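Local atomic coordinates of putative NADH-depentdent flavin oxidoreductase (Cupriavidus metallidurans, PDB entry 5OCS), a protein that acts as an Old Yellow Enzyme-type ene-reductase that binds FMN and probably uses NADPH to reduce activated carbon-carbon double bonds. Residues 6-11 with 317-322; 29-34 with 63-68; 135-138 with 143-146. One frame throughout, in Å; residues are numbered along the deposited sequence.

Interaction 1 of 3, residues 6-11 with 317-322; sequences DPYRIG and EADIIS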
ATOM      1  N   ASP D   6       7.529 -20.655  -9.183  1.00 15.88           N
ATOM      2  CA  ASP D   6       7.409 -21.940  -8.533  1.00 16.23           C
ATOM      3  C   ASP D   6       7.259 -21.764  -7.044  1.00 17.60           C
ATOM      4  O   ASP D   6       7.963 -20.932  -6.444  1.00 17.60           O
ATOM      5  CB  ASP D   6       8.656 -22.780  -8.690  1.00 19.61           C
ATOM      6  CG  ASP D   6       8.905 -23.229 -10.092  1.00 21.49           C
ATOM      7  OD1 ASP D   6       8.019 -23.152 -10.946  1.00 23.71           O
ATOM      8  OD2 ASP D   6      10.041 -23.675 -10.307  1.00 28.48           O
ATOM      9  N   PRO D   7       6.384 -22.568  -6.418  1.00 18.37           N
ATOM     10  CA  PRO D   7       6.409 -22.665  -4.963  1.00 18.79           C
ATOM     11  C   PRO D   7       7.752 -23.104  -4.470  1.00 19.95           C
ATOM     12  O   PRO D   7       8.519 -23.750  -5.188  1.00 19.19           O
ATOM     13  CB  PRO D   7       5.362 -23.747  -4.660  1.00 19.51           C
ATOM     14  CG  PRO D   7       4.442 -23.682  -5.793  1.00 20.39           C
ATOM     15  CD  PRO D   7       5.278 -23.343  -6.996  1.00 19.53           C
ATOM     16  N   TYR D   8       8.081 -22.730  -3.248  1.00 18.70           N
ATOM     17  CA  TYR D   8       9.336 -23.150  -2.666  1.00 20.43           C
ATOM     18  C   TYR D   8       9.105 -23.261  -1.174  1.00 22.95           C
ATOM     19  O   TYR D   8       7.959 -23.113  -0.722  1.00 23.67           O
ATOM     20  CB  TYR D   8      10.432 -22.160  -3.057  1.00 21.51           C
ATOM     21  CG  TYR D   8      11.839 -22.637  -2.829  1.00 22.90           C
ATOM     22  CD1 TYR D   8      12.363 -23.719  -3.522  1.00 23.52           C
ATOM     23  CD2 TYR D   8      12.656 -22.005  -1.898  1.00 25.40           C
ATOM     24  CE1 TYR D   8      13.665 -24.143  -3.311  1.00 22.93           C
ATOM     25  CE2 TYR D   8      13.954 -22.439  -1.674  1.00 24.80           C
ATOM     26  CZ  TYR D   8      14.448 -23.503  -2.384  1.00 24.05           C
ATOM     27  OH  TYR D   8      15.747 -23.897  -2.122  1.00 23.00           O
ATOM     28  N   ARG D   9      10.147 -23.600  -0.438  1.00 26.49           N
ATOM     29  CA  ARG D   9      10.086 -23.921   0.971  1.00 30.45           C
ATOM     30  C   ARG D   9      11.444 -23.607   1.598  1.00 31.09           C
ATOM     31  O   ARG D   9      12.494 -23.874   0.982  1.00 31.86           O
ATOM     32  CB  ARG D   9       9.813 -25.409   1.126  1.00 36.51           C
ATOM     33  CG  ARG D   9       9.512 -25.857   2.547  1.00 42.38           C
ATOM     34  CD  ARG D   9       9.276 -27.366   2.681  1.00 44.92           C
ATOM     35  NE  ARG D   9      10.291 -28.201   2.032  1.00 50.34           N
ATOM     36  CZ  ARG D   9      11.559 -28.361   2.431  1.00 53.10           C
ATOM     37  NH1 ARG D   9      12.053 -27.725   3.500  1.00 52.91           N
ATOM     38  NH2 ARG D   9      12.363 -29.161   1.732  1.00 52.16           N
ATOM     39  N   ILE D  10      11.412 -23.051   2.805  1.00 26.28           N
ATOM     40  CA  ILE D  10      12.599 -22.873   3.642  1.00 25.59           C
ATOM     41  C   ILE D  10      12.246 -23.461   4.994  1.00 24.32           C
ATOM     42  O   ILE D  10      11.291 -23.033   5.621  1.00 21.54           O
ATOM     43  CB  ILE D  10      13.058 -21.406   3.725  1.00 28.31           C
ATOM     44  CG1 ILE D  10      11.896 -20.449   4.008  1.00 31.22           C
ATOM     45  CG2 ILE D  10      13.727 -21.008   2.413  1.00 30.45           C
ATOM     46  CD1 ILE D  10      12.317 -19.029   4.331  1.00 32.72           C
ATOM     47  N   GLY D  11      12.963 -24.505   5.403  1.00 26.22           N
ATOM     48  CA  GLY D  11      12.573 -25.277   6.563  1.00 29.25           C
ATOM     49  C   GLY D  11      11.192 -25.861   6.350  1.00 27.80           C
ATOM     50  O   GLY D  11      10.942 -26.456   5.327  1.00 33.85           O
ATOM     51  N   GLU D 317      21.138 -19.437 -10.346  1.00 16.64           N
ATOM     52  CA  GLU D 317      21.994 -18.511  -9.603  1.00 15.96           C
ATOM     53  C   GLU D 317      21.542 -18.401  -8.148  1.00 16.10           C
ATOM     54  O   GLU D 317      22.356 -18.102  -7.301  1.00 15.32           O
ATOM     55  CB  GLU D 317      22.063 -17.131 -10.256  1.00 17.24           C
ATOM     56  CG  GLU D 317      22.758 -17.112 -11.609  1.00 18.80           C
ATOM     57  CD  GLU D 317      22.664 -15.799 -12.363  1.00 20.53           C
ATOM     58  OE1 GLU D 317      22.735 -14.717 -11.749  1.00 21.44           O
ATOM     59  OE2 GLU D 317      22.547 -15.836 -13.603  1.00 23.22           O
ATOM     60  N   ALA D 318      20.250 -18.615  -7.875  1.00 14.53           N
ATOM     61  CA  ALA D 318      19.694 -18.514  -6.528  1.00 14.56           C
ATOM     62  C   ALA D 318      18.379 -19.284  -6.488  1.00 14.02           C
ATOM     63  O   ALA D 318      17.786 -19.537  -7.537  1.00 14.59           O
ATOM     64  CB  ALA D 318      19.477 -17.046  -6.124  1.00 15.35           C
ATOM     65  N   ASP D 319      17.946 -19.651  -5.292  1.00 13.73           N
ATOM     66  CA  ASP D 319      16.646 -20.288  -5.079  1.00 13.67           C
ATOM     67  C   ASP D 319      15.538 -19.304  -4.742  1.00 13.75           C
ATOM     68  O   ASP D 319      14.367 -19.556  -5.055  1.00 14.08           O
ATOM     69  CB  ASP D 319      16.779 -21.295  -3.959  1.00 14.09           C
ATOM     70  CG  ASP D 319      17.898 -22.263  -4.212  1.00 14.62           C
ATOM     71  OD1 ASP D 319      17.773 -22.938  -5.247  1.00 16.78           O
ATOM     72  OD2 ASP D 319      18.874 -22.309  -3.447  1.00 13.49           O
ATOM     73  N   ILE D 320      15.915 -18.203  -4.105  1.00 12.06           N
ATOM     74  CA  ILE D 320      14.988 -17.139  -3.730  1.00 11.64           C
ATOM     75  C   ILE D 320      15.683 -15.836  -4.089  1.00 11.42           C
ATOM     76  O   ILE D 320      16.921 -15.722  -3.938  1.00 11.29           O
ATOM     77  CB  ILE D 320      14.696 -17.202  -2.228  1.00 12.34           C
ATOM     78  CG1 ILE D 320      13.894 -18.475  -1.897  1.00 12.84           C
ATOM     79  CG2 ILE D 320      13.953 -15.942  -1.782  1.00 12.36           C
ATOM     80  CD1 ILE D 320      13.807 -18.747  -0.425  1.00 13.39           C
ATOM     81  N   ILE D 321      14.925 -14.867  -4.605  1.00 10.90           N
ATOM     82  CA  ILE D 321      15.488 -13.580  -4.935  1.00 11.75           C
ATOM     83  C   ILE D 321      14.845 -12.586  -4.010  1.00 11.19           C
ATOM     84  O   ILE D 321      13.601 -12.500  -3.966  1.00 11.88           O
ATOM     85  CB  ILE D 321      15.347 -13.156  -6.416  1.00 14.28           C
ATOM     86  CG1 ILE D 321      15.893 -11.713  -6.650  1.00 15.92           C
ATOM     87  CG2 ILE D 321      13.910 -13.282  -6.940  1.00 16.34           C
ATOM     88  CD1 ILE D 321      15.989 -11.336  -8.107  1.00 18.24           C
ATOM     89  N   SER D 322      15.662 -11.818  -3.303  1.00 10.38           N
ATOM     90  CA  SER D 322      15.132 -10.707  -2.521  1.00  9.62           C
ATOM     91  C   SER D 322      15.162  -9.400  -3.299  1.00  9.90           C
ATOM     92  O   SER D 322      16.135  -9.089  -3.981  1.00  9.36           O
ATOM     93  CB  SER D 322      15.826 -10.582  -1.151  1.00  9.48           C
ATOM     94  OG  SER D 322      17.171 -10.114  -1.227  1.00  9.73           O
TER
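Asp-319 meets the phenol end of Tyr-8 with its carbon atoms rather than its charge: Asp-319 CB lies 3.3 Å from Tyr-8 OH. Tyr-8 CG is anti to its own backbone N (chi1 -165°), which sends the ring across to the aspartate. The carboxylate plane is only 14° off the ring plane, and the carbonyl oxygen Asp-319 O sits over one ring face. The acid is engaged elsewhere, OD1 in a salt bridge with Lys-290 and OD2 as acceptor for Thr-297 N, while Arg-18 donates to Asp-319 O.

At Ile-320 the contact becomes wholly apolar. Its CG1 branch does the touching: Ile-320 CG1 is 3.7 Å from Tyr-8 CD2, approaching the ring obliquely. With chi2 at 168° the branch is extended, and Ile-320 CD1 reaches Ile-10 CG2 at 3.6 Å, the two isoleucines crossing at about a right angle. Leu-15 and Met-298 pack around the same group.

Ile-320 begins the eighth strand of the barrel, whereas Tyr-8 and Ile-10 belong to the hairpin of strands 8-10 and 13-15. The arrangement is that of the N-terminal β-hairpin covering the bottom of the TIM barrel in Old Yellow Enzymes.

Interaction 2 of 3, residues 29-34 with 63-68; sequences AQEGNA and EGRITP
Ala-29 O comes within 4.4 Å of Pro-68 O, while the nearest CA atoms, those of Glu-31 and Pro-68, stay 7.1 Å apart, a spacing bridged by water. Segment 29-34 folds back in a type I' β turn from Gln-30 to Asn-33, closed by backbone hydrogen bonds in both directions between these two residues. The turn directs two successive N-H groups at segment 63-68, and each is met by a water. The first water accepts from Glu-31 N at 2.8 Å and donates to Pro-68 O at 2.6 Å. The second accepts from Gly-32 N at 2.9 Å and donates to the same Pro-68 O at 2.7 Å, so that one carbonyl oxygen receives both bridges.

Arg-65 joins this network with its end group. Its NH1 donates to the second water at 3.1 Å, the water lying at the guanidinium edge and in its plane. A bend at chi3 (-72°) turns the guanidinium, and Pro-62 O holds NE. Glu-31 folds at chi2 (-71°), bringing OE1 to 3.8 Å from Arg-65 NH1: a long salt bridge, oblique, with the two planes 34° apart.

Asn-78 of helix 76-92 donates to Glu-31 O and Asn-33 OD1. The contact thus joins two successive barrel loops, one between strand 19-21 and helix 36-46, the other between strand 52-59 and helix 76-92.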
ATOM      1  N   ALA D  29      10.230   4.215  13.713  1.00 10.55           N
ATOM      2  CA  ALA D  29       9.804   3.732  15.012  1.00 11.09           C
ATOM      3  C   ALA D  29      10.067   4.797  16.087  1.00 12.45           C
ATOM      4  O   ALA D  29      10.833   5.760  15.868  1.00 13.52           O
ATOM      5  CB  ALA D  29      10.511   2.413  15.350  1.00 11.07           C
ATOM      6  N   GLN D  30       9.438   4.617  17.231  1.00 13.94           N
ATOM      7  CA  GLN D  30       9.598   5.543  18.387  1.00 16.22           C
ATOM      8  C   GLN D  30      10.009   4.708  19.564  1.00 14.08           C
ATOM      9  O   GLN D  30       9.223   3.908  20.036  1.00 12.15           O
ATOM     10  CB  GLN D  30       8.298   6.255  18.729  1.00 19.94           C
ATOM     11  CG  GLN D  30       7.904   7.312  17.727  1.00 25.88           C
ATOM     12  CD  GLN D  30       6.422   7.711  17.776  1.00 32.88           C
ATOM     13  OE1 GLN D  30       5.559   7.000  18.325  1.00 38.65           O
ATOM     14  NE2 GLN D  30       6.116   8.852  17.158  1.00 37.85           N
ATOM     15  N   GLU D  31      11.246   4.878  20.033  1.00 13.61           N
ATOM     16  CA  GLU D  31      11.801   4.052  21.085  1.00 14.49           C
ATOM     17  C   GLU D  31      11.604   2.536  20.790  1.00 13.08           C
ATOM     18  O   GLU D  31      11.263   1.726  21.683  1.00 12.75           O
ATOM     19  CB  GLU D  31      11.224   4.460  22.436  1.00 16.93           C
ATOM     20  CG  GLU D  31      11.444   5.944  22.748  1.00 22.44           C
ATOM     21  CD  GLU D  31      12.902   6.330  23.062  1.00 29.00           C
ATOM     22  OE1 GLU D  31      13.854   5.505  22.963  1.00 36.97           O
ATOM     23  OE2 GLU D  31      13.114   7.509  23.437  1.00 40.55           O
ATOM     24  N   GLY D  32      11.793   2.202  19.514  1.00 11.30           N
ATOM     25  CA  GLY D  32      11.766   0.819  19.022  1.00 10.87           C
ATOM     26  C   GLY D  32      10.355   0.414  18.626  1.00 10.50           C
ATOM     27  O   GLY D  32      10.164  -0.604  17.982  1.00 10.52           O
ATOM     28  N   ASN D  33       9.357   1.198  19.014  1.00 10.61           N
ATOM     29  CA  ASN D  33       7.978   0.854  18.743  1.00 10.91           C
ATOM     30  C   ASN D  33       7.512   1.150  17.320  1.00  9.89           C
ATOM     31  O   ASN D  33       7.620   2.280  16.832  1.00 10.43           O
ATOM     32  CB  ASN D  33       7.035   1.614  19.700  1.00 11.21           C
ATOM     33  CG  ASN D  33       7.284   1.294  21.145  1.00 11.88           C
ATOM     34  OD1 ASN D  33       7.493   0.164  21.523  1.00 11.91           O
ATOM     35  ND2 ASN D  33       7.244   2.306  21.964  1.00 13.14           N
ATOM     36  N   ALA D  34       6.935   0.142  16.688  1.00  9.78           N
ATOM     37  CA  ALA D  34       6.279   0.331  15.420  1.00 10.11           C
ATOM     38  C   ALA D  34       5.200   1.382  15.545  1.00 11.08           C
ATOM     39  O   ALA D  34       4.559   1.524  16.596  1.00 10.93           O
ATOM     40  CB  ALA D  34       5.685  -0.978  14.907  1.00 10.00           C
ATOM     41  N   GLU D  63      20.916   0.092  22.236  1.00 11.98           N
ATOM     42  CA  GLU D  63      22.295   0.404  21.785  1.00 11.87           C
ATOM     43  C   GLU D  63      22.662  -0.217  20.446  1.00 11.58           C
ATOM     44  O   GLU D  63      23.599   0.226  19.793  1.00 11.98           O
ATOM     45  CB  GLU D  63      23.374   0.061  22.872  1.00 12.26           C
ATOM     46  CG  GLU D  63      23.677  -1.404  23.186  1.00 12.34           C
ATOM     47  CD  GLU D  63      22.773  -2.022  24.246  1.00 12.67           C
ATOM     48  OE1 GLU D  63      21.673  -1.492  24.496  1.00 14.78           O
ATOM     49  OE2 GLU D  63      23.147  -3.046  24.824  1.00 15.03           O
ATOM     50  N   GLY D  64      21.934  -1.260  20.049  1.00 11.86           N
ATOM     51  CA  GLY D  64      22.136  -1.922  18.812  1.00 11.13           C
ATOM     52  C   GLY D  64      21.365  -1.348  17.644  1.00 11.21           C
ATOM     53  O   GLY D  64      21.538  -1.812  16.515  1.00 10.09           O
ATOM     54  N   ARG D  65      20.567  -0.311  17.876  1.00 10.55           N
ATOM     55  CA  ARG D  65      19.856   0.366  16.786  1.00 10.81           C
ATOM     56  C   ARG D  65      20.834   1.076  15.881  1.00 10.83           C
ATOM     57  O   ARG D  65      21.818   1.654  16.367  1.00 12.04           O
ATOM     58  CB  ARG D  65      18.924   1.416  17.371  1.00 11.21           C
ATOM     59  CG  ARG D  65      17.730   0.830  18.074  1.00 11.31           C
ATOM     60  CD  ARG D  65      16.836   1.917  18.633  1.00 11.72           C
ATOM     61  NE  ARG D  65      17.481   2.544  19.778  1.00 11.60           N
ATOM     62  CZ  ARG D  65      16.986   3.584  20.451  1.00 13.13           C
ATOM     63  NH1 ARG D  65      15.843   4.127  20.096  1.00 12.27           N
ATOM     64  NH2 ARG D  65      17.664   4.103  21.489  1.00 13.76           N
ATOM     65  N   ILE D  66      20.542   1.098  14.580  1.00 10.15           N
ATOM     66  CA  ILE D  66      21.310   1.940  13.669  1.00 10.47           C
ATOM     67  C   ILE D  66      21.079   3.412  14.018  1.00 10.69           C
ATOM     68  O   ILE D  66      22.031   4.206  14.158  1.00 10.52           O
ATOM     69  CB  ILE D  66      20.932   1.692  12.206  1.00 11.23           C
ATOM     70  CG1 ILE D  66      21.100   0.184  11.840  1.00 11.15           C
ATOM     71  CG2 ILE D  66      21.813   2.542  11.295  1.00 11.26           C
ATOM     72  CD1 ILE D  66      20.194  -0.173  10.665  1.00 11.46           C
ATOM     73  N   THR D  67      19.821   3.771  14.198  1.00 10.91           N
ATOM     74  CA  THR D  67      19.397   5.164  14.406  1.00 10.92           C
ATOM     75  C   THR D  67      18.401   5.235  15.547  1.00 11.71           C
ATOM     76  O   THR D  67      17.809   4.202  15.964  1.00 11.17           O
ATOM     77  CB  THR D  67      18.676   5.805  13.195  1.00 10.89           C
ATOM     78  OG1 THR D  67      17.321   5.334  13.111  1.00 11.04           O
ATOM     79  CG2 THR D  67      19.404   5.441  11.906  1.00 11.11           C
ATOM     80  N   PRO D  68      18.132   6.467  16.007  1.00 10.91           N
ATOM     81  CA  PRO D  68      17.140   6.574  17.075  1.00 11.08           C
ATOM     82  C   PRO D  68      15.711   6.208  16.696  1.00 11.30           C
ATOM     83  O   PRO D  68      14.858   6.040  17.591  1.00 11.89           O
ATOM     84  CB  PRO D  68      17.237   8.052  17.502  1.00 11.52           C
ATOM     85  CG  PRO D  68      18.619   8.431  17.125  1.00 10.95           C
ATOM     86  CD  PRO D  68      18.930   7.711  15.867  1.00 10.92           C
TER
HETATM   87  O   HOH W   1      12.957   6.971  19.142  1.00 15.36           O
HETATM   88  O   HOH W   2      13.732   3.581  17.933  1.00 11.44           O

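Interaction 3 of 3, residues 135-138 with 143-146; sequences AVPH and VPPA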
ATOM      1  N   ALA D 135      38.011  -1.224  19.248  1.00 15.29           N
ATOM      2  CA  ALA D 135      37.847   0.238  19.424  1.00 15.65           C
ATOM      3  C   ALA D 135      38.351   1.058  18.194  1.00 16.31           C
ATOM      4  O   ALA D 135      39.238   1.929  18.290  1.00 16.97           O
ATOM      5  CB  ALA D 135      38.541   0.681  20.741  1.00 15.48           C
ATOM      6  N   VAL D 136      37.759   0.780  17.042  1.00 15.46           N
ATOM      7  CA  VAL D 136      38.183   1.325  15.768  1.00 16.51           C
ATOM      8  C   VAL D 136      36.919   1.838  15.119  1.00 15.50           C
ATOM      9  O   VAL D 136      35.970   1.094  14.961  1.00 14.67           O
ATOM     10  CB  VAL D 136      38.835   0.274  14.836  1.00 18.34           C
ATOM     11  CG1 VAL D 136      39.498   0.968  13.641  1.00 18.10           C
ATOM     12  CG2 VAL D 136      39.857  -0.563  15.594  1.00 19.25           C
ATOM     13  N   PRO D 137      36.879   3.127  14.778  1.00 15.84           N
ATOM     14  CA  PRO D 137      35.684   3.692  14.144  1.00 16.22           C
ATOM     15  C   PRO D 137      35.552   3.271  12.703  1.00 15.94           C
ATOM     16  O   PRO D 137      36.546   2.906  12.073  1.00 14.79           O
ATOM     17  CB  PRO D 137      35.909   5.193  14.274  1.00 16.13           C
ATOM     18  CG  PRO D 137      37.406   5.299  14.189  1.00 15.87           C
ATOM     19  CD  PRO D 137      37.942   4.125  14.917  1.00 15.62           C
ATOM     20  N   HIS D 138      34.315   3.285  12.200  1.00 15.43           N
ATOM     21  CA  HIS D 138      34.046   2.927  10.810  1.00 18.99           C
ATOM     22  C   HIS D 138      34.780   3.877   9.855  1.00 17.92           C
ATOM     23  O   HIS D 138      35.274   3.444   8.811  1.00 16.76           O
ATOM     24  CB  HIS D 138      32.536   2.981  10.528  1.00 20.91           C
ATOM     25  CG  HIS D 138      32.190   2.784   9.097  1.00 25.59           C
ATOM     26  ND1 HIS D 138      31.653   3.790   8.317  1.00 27.79           N
ATOM     27  CD2 HIS D 138      32.306   1.705   8.296  1.00 28.85           C
ATOM     28  CE1 HIS D 138      31.452   3.335   7.095  1.00 28.88           C
ATOM     29  NE2 HIS D 138      31.859   2.079   7.051  1.00 29.30           N
ATOM     30  N   VAL D 143      33.573   8.999  16.677  1.00 17.94           N
ATOM     31  CA  VAL D 143      33.807   8.511  18.028  1.00 18.11           C
ATOM     32  C   VAL D 143      33.922   6.982  17.983  1.00 18.97           C
ATOM     33  O   VAL D 143      32.997   6.318  17.530  1.00 19.58           O
ATOM     34  CB  VAL D 143      32.660   8.894  18.970  1.00 19.05           C
ATOM     35  CG1 VAL D 143      32.861   8.225  20.325  1.00 19.27           C
ATOM     36  CG2 VAL D 143      32.574  10.419  19.071  1.00 19.02           C
ATOM     37  N   PRO D 144      35.040   6.428  18.451  1.00 17.53           N
ATOM     38  CA  PRO D 144      35.184   5.002  18.339  1.00 17.11           C
ATOM     39  C   PRO D 144      34.205   4.223  19.219  1.00 17.23           C
ATOM     40  O   PRO D 144      33.811   4.694  20.293  1.00 16.99           O
ATOM     41  CB  PRO D 144      36.631   4.735  18.790  1.00 19.30           C
ATOM     42  CG  PRO D 144      37.334   6.039  18.729  1.00 19.17           C
ATOM     43  CD  PRO D 144      36.283   7.085  18.941  1.00 18.82           C
ATOM     44  N   PRO D 145      33.896   2.992  18.803  1.00 16.50           N
ATOM     45  CA  PRO D 145      33.123   2.134  19.667  1.00 16.71           C
ATOM     46  C   PRO D 145      33.974   1.631  20.825  1.00 17.03           C
ATOM     47  O   PRO D 145      35.220   1.653  20.749  1.00 16.78           O
ATOM     48  CB  PRO D 145      32.754   0.981  18.750  1.00 15.92           C
ATOM     49  CG  PRO D 145      33.920   0.865  17.835  1.00 15.96           C
ATOM     50  CD  PRO D 145      34.361   2.276  17.606  1.00 16.25           C
ATOM     51  N   ALA D 146      33.300   1.201  21.894  1.00 17.51           N
ATOM     52  CA  ALA D 146      33.958   0.405  22.956  1.00 17.38           C
ATOM     53  C   ALA D 146      34.187  -1.027  22.477  1.00 18.46           C
ATOM     54  O   ALA D 146      33.314  -1.611  21.837  1.00 17.84           O
ATOM     55  CB  ALA D 146      33.104   0.402  24.205  1.00 17.67           C
TER
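Ala-135 faces Pro-145 and Pro-137 faces Pro-144 as the two short segments run roughly antiparallel, the latter pair only 4.4 Å apart between CA atoms, yet no hydrogen bond joins them. The nearest equivalent is a CA-H...O contact from Ala-135 CA to Pro-145 O, 3.3 Å long with 143° at the hydrogen. Ala-135 CB flanks the same oxygen at 3.5 Å.

The proline rings do most of the remaining work. Pro-145 sets its ring against the peptide of Val-136, with Pro-145 CD 3.3 Å from Val-136 O and Pro-145 CG almost as near. Arg-106 donates from NH1 to that carbonyl and also packs on the Pro-145 ring. Pro-137 and Pro-144 lie side by side and point the same way, Pro-137 CD meeting Pro-144 CB at 4.1 Å. The same Pro-144 CB also lies 3.9 Å from Ala-135 O.

Both segments belong to the surface loop that follows strand 131-132, the second running into strand 146-147 at Ala-146. The three prolines lack a backbone N-H, which probably contributes to the contact being made by C-H...O and van der Waals packing, without backbone hydrogen bonds.

How the interactions relate
The three examples illustrate how contacts in one fold are made by quite different chemistry: apolar packing, water bridges and proline contacts. Interaction 1 lies across the chain's centre from the other two, with centres about 30 Å from interaction 2 and 38 Å from interaction 3. Its segments span most of the sequence and bracket both others. Interactions 2 and 3, in series along the chain, are neighbours, their nearest atoms about 9 Å apart without touching. Relative to the FMN site, the Ile-320 side chain is about 10 Å from those of Pro-23 and Arg-231, and the Arg-65 side chain about 9 Å from those of Cys-25 and Ala-57; interaction 3 is remote from it.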